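PDB 7AMK: proto-oncogene tyrosine-protein kinase receptor Ret from Danio rerio, which is a receptor tyrosine kinase whose cadherin-like extracellular domains probably help recognise GDNF bound to its co-receptor GFR alpha 1. Local coordinates for residues 202-207 with 217-222. The protein carries 4 engineered substitutions. Residues are numbered along the deposited sequence; the frame is centred on the assembly and turned at random.
Sequences HLDIVC and EVFRSL
The beta hairpin of a cadherin domain pairs 202-207 with 217-222, antiparallel neighbours whose short axes come within 4.6 Å and run at 159° to each other. Three hydrogen-bonded pairs, L203 with L222, I205 with R220 and C207 with V218, each close a ring of two backbone bonds; I205 N reaches R220 O at 2.8 Å and R220 N returns to I205 O at 2.9 Å. Between them lie the non-hydrogen-bonded pairs D204-S221 and V206-F219, where CA-H groups lean on carbonyls, as F219 CA does on I205 O at 3.3 Å. The V206 and F219 side chains run alongside each other in the same direction, and V206 CG2 touches ring atom CE2 of F219 at 3.5 Å. This methyl stands opposite its own backbone N, since CG1 takes the slot between N and carbonyl carbon (chi1 67°). On the same face the D204 side chain runs across that of F219 nearly at a right angle, while carboxylate and ring planes differ by only 30°, with OD2 of D204 4.0 Å from F219 CB. An alanine in place of D204 takes away the carboxylate, and the flank of F219 at CB and CD2 would probably be left less covered. L203, I205 and C207 share the other face with V218, R220 and L222; there L203 CB lies 4.1 Å from L222 CD2. R220 leads its guanidinium away from 202-207, and NH2 is hydrogen-bonded to E133 O. C207 SG is disulfide-bonded to C130, tying this face to the end of helix 126-130. Beyond 202-207, strand 165-170 continues the sheet: V206 is backbone hydrogen-bonded to G169, while I205 packs on Y168 and V170 and C207 on I166; strand 139-141 runs parallel to 215-227 at its other edge.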
ATOM      1  N   HIS A 202      23.856  12.864  34.940  1.00 14.91           N
ATOM      2  CA  HIS A 202      23.603  12.422  36.301  1.00 17.45           C
ATOM      3  C   HIS A 202      24.647  13.027  37.224  1.00 18.05           C
ATOM      4  O   HIS A 202      25.852  12.936  36.961  1.00 19.96           O
ATOM      5  CB  HIS A 202      23.637  10.899  36.400  1.00 17.42           C
ATOM      6  CG  HIS A 202      22.526  10.224  35.657  1.00 22.42           C
ATOM      7  ND1 HIS A 202      21.223  10.206  36.118  1.00 21.52           N
ATOM      8  CD2 HIS A 202      22.517   9.558  34.475  1.00 20.79           C
ATOM      9  CE1 HIS A 202      20.464   9.547  35.257  1.00 20.63           C
ATOM     10  NE2 HIS A 202      21.223   9.143  34.254  1.00 23.26           N
ATOM     11  N   LEU A 203      24.176  13.670  38.279  1.00 13.89           N
ATOM     12  CA  LEU A 203      25.027  14.378  39.219  1.00 18.53           C
ATOM     13  C   LEU A 203      24.720  13.875  40.620  1.00 19.28           C
ATOM     14  O   LEU A 203      23.574  13.525  40.938  1.00 16.02           O
ATOM     15  CB  LEU A 203      24.816  15.915  39.149  1.00 13.22           C
ATOM     16  CG  LEU A 203      25.106  16.610  37.802  1.00 17.58           C
ATOM     17  CD1 LEU A 203      24.885  18.155  37.855  1.00 12.97           C
ATOM     18  CD2 LEU A 203      26.542  16.318  37.375  1.00 22.91           C
ATOM     19  N   ASP A 204      25.769  13.789  41.430  1.00 17.95           N
ATOM     20  CA  ASP A 204      25.656  13.588  42.865  1.00 19.89           C
ATOM     21  C   ASP A 204      26.251  14.812  43.554  1.00 19.00           C
ATOM     22  O   ASP A 204      27.441  15.104  43.390  1.00 15.68           O
ATOM     23  CB  ASP A 204      26.361  12.296  43.310  1.00 18.77           C
ATOM     24  CG  ASP A 204      25.655  11.619  44.504  1.00 19.38           C
ATOM     25  OD1 ASP A 204      24.504  11.975  44.808  1.00 22.11           O
ATOM     26  OD2 ASP A 204      26.254  10.731  45.148  1.00 24.80           O
ATOM     27  N   ILE A 205      25.400  15.549  44.289  1.00 19.67           N
ATOM     28  CA  ILE A 205      25.783  16.710  45.091  1.00 16.56           C
ATOM     29  C   ILE A 205      26.111  16.245  46.514  1.00 24.15           C
ATOM     30  O   ILE A 205      25.394  15.420  47.091  1.00 17.53           O
ATOM     31  CB  ILE A 205      24.635  17.743  45.095  1.00 17.75           C
ATOM     32  CG1 ILE A 205      24.241  18.144  43.666  1.00 24.20           C
ATOM     33  CG2 ILE A 205      24.989  18.994  45.903  1.00 20.32           C
ATOM     34  CD1 ILE A 205      25.412  18.609  42.786  1.00 19.78           C
ATOM     35  N   VAL A 206      27.209  16.751  47.080  1.00 23.07           N
ATOM     36  CA  VAL A 206      27.591  16.491  48.469  1.00 18.44           C
ATOM     37  C   VAL A 206      27.451  17.781  49.258  1.00 21.66           C
ATOM     38  O   VAL A 206      27.930  18.841  48.828  1.00 23.56           O
ATOM     39  CB  VAL A 206      29.026  15.946  48.593  1.00 25.86           C
ATOM     40  CG1 VAL A 206      30.026  16.998  48.183  1.00 26.42           C
ATOM     41  CG2 VAL A 206      29.308  15.534  50.030  1.00 23.32           C
ATOM     42  N   CYS A 207      26.804  17.683  50.419  1.00 19.08           N
ATOM     43  CA  CYS A 207      26.654  18.773  51.374  1.00 20.57           C
ATOM     44  C   CYS A 207      27.492  18.444  52.618  1.00 21.88           C
ATOM     45  O   CYS A 207      27.340  17.365  53.200  1.00 21.90           O
ATOM     46  CB  CYS A 207      25.178  18.957  51.728  1.00 19.35           C
ATOM     47  SG  CYS A 207      24.810  20.236  52.909  1.00 20.19           S
ATOM     48  N   GLU A 217      28.411  14.799  56.231  1.00 26.45           N
ATOM     49  CA  GLU A 217      28.132  14.911  54.808  1.00 28.68           C
ATOM     50  C   GLU A 217      26.816  14.224  54.462  1.00 23.79           C
ATOM     51  O   GLU A 217      26.498  13.165  55.011  1.00 24.68           O
ATOM     52  CB  GLU A 217      29.285  14.323  53.987  1.00 24.54           C
ATOM     53  CG  GLU A 217      29.579  12.922  54.369  1.00 34.25           C
ATOM     54  CD  GLU A 217      30.865  12.384  53.772  1.00 34.03           C
ATOM     55  OE1 GLU A 217      31.428  13.007  52.845  1.00 43.71           O
ATOM     56  OE2 GLU A 217      31.311  11.322  54.248  1.00 39.29           O
ATOM     57  N   VAL A 218      26.062  14.840  53.540  1.00 22.27           N
ATOM     58  CA  VAL A 218      24.826  14.294  52.984  1.00 23.23           C
ATOM     59  C   VAL A 218      24.942  14.335  51.462  1.00 20.52           C
ATOM     60  O   VAL A 218      25.339  15.362  50.899  1.00 19.34           O
ATOM     61  CB  VAL A 218      23.559  15.088  53.420  1.00 26.26           C
ATOM     62  CG1 VAL A 218      22.320  14.471  52.816  1.00 20.98           C
ATOM     63  CG2 VAL A 218      23.396  15.134  54.901  1.00 26.83           C
ATOM     64  N   PHE A 219      24.551  13.249  50.794  1.00 19.70           N
ATOM     65  CA  PHE A 219      24.598  13.182  49.337  1.00 18.53           C
ATOM     66  C   PHE A 219      23.195  13.213  48.741  1.00 21.46           C
ATOM     67  O   PHE A 219      22.245  12.705  49.330  1.00 25.82           O
ATOM     68  CB  PHE A 219      25.320  11.933  48.857  1.00 18.87           C
ATOM     69  CG  PHE A 219      26.713  11.804  49.379  1.00 22.54           C
ATOM     70  CD1 PHE A 219      26.957  11.215  50.617  1.00 21.26           C
ATOM     71  CD2 PHE A 219      27.791  12.278  48.631  1.00 21.67           C
ATOM     72  CE1 PHE A 219      28.267  11.095  51.100  1.00 22.34           C
ATOM     73  CE2 PHE A 219      29.091  12.156  49.107  1.00 25.18           C
ATOM     74  CZ  PHE A 219      29.327  11.562  50.337  1.00 23.81           C
ATOM     75  N   ARG A 220      23.081  13.805  47.553  1.00 20.56           N
ATOM     76  CA  ARG A 220      21.809  13.958  46.855  1.00 21.34           C
ATOM     77  C   ARG A 220      22.028  13.716  45.368  1.00 20.36           C
ATOM     78  O   ARG A 220      22.834  14.398  44.725  1.00 20.99           O
ATOM     79  CB  ARG A 220      21.231  15.354  47.096  1.00 21.35           C
ATOM     80  CG  ARG A 220      19.918  15.635  46.378  1.00 39.10           C
ATOM     81  CD  ARG A 220      19.037  14.400  46.395  1.00 40.86           C
ATOM     82  NE  ARG A 220      17.632  14.737  46.232  1.00 53.48           N
ATOM     83  CZ  ARG A 220      16.701  14.508  47.146  1.00 52.73           C
ATOM     84  NH1 ARG A 220      16.988  13.893  48.281  1.00 49.42           N
ATOM     85  NH2 ARG A 220      15.450  14.906  46.912  1.00 45.65           N
ATOM     86  N   SER A 221      21.317  12.747  44.824  1.00 15.25           N
ATOM     87  CA  SER A 221      21.405  12.427  43.407  1.00 17.92           C
ATOM     88  C   SER A 221      20.443  13.297  42.598  1.00 20.98           C
ATOM     89  O   SER A 221      19.260  13.365  42.923  1.00 23.81           O
ATOM     90  CB  SER A 221      21.063  10.954  43.203  1.00 18.21           C
ATOM     91  OG  SER A 221      21.354  10.555  41.892  1.00 27.11           O
ATOM     92  N   LEU A 222      20.940  13.971  41.561  1.00 15.28           N
ATOM     93  CA  LEU A 222      20.042  14.649  40.641  1.00 16.80           C
ATOM     94  C   LEU A 222      20.594  14.546  39.221  1.00 18.61           C
ATOM     95  O   LEU A 222      21.638  13.938  38.978  1.00 15.77           O
ATOM     96  CB  LEU A 222      19.806  16.099  41.065  1.00 18.97           C
ATOM     97  CG  LEU A 222      20.952  17.087  40.885  1.00 25.49           C
ATOM     98  CD1 LEU A 222      20.442  18.526  40.954  1.00 23.28           C
ATOM     99  CD2 LEU A 222      22.010  16.815  41.950  1.00 22.83           C
TER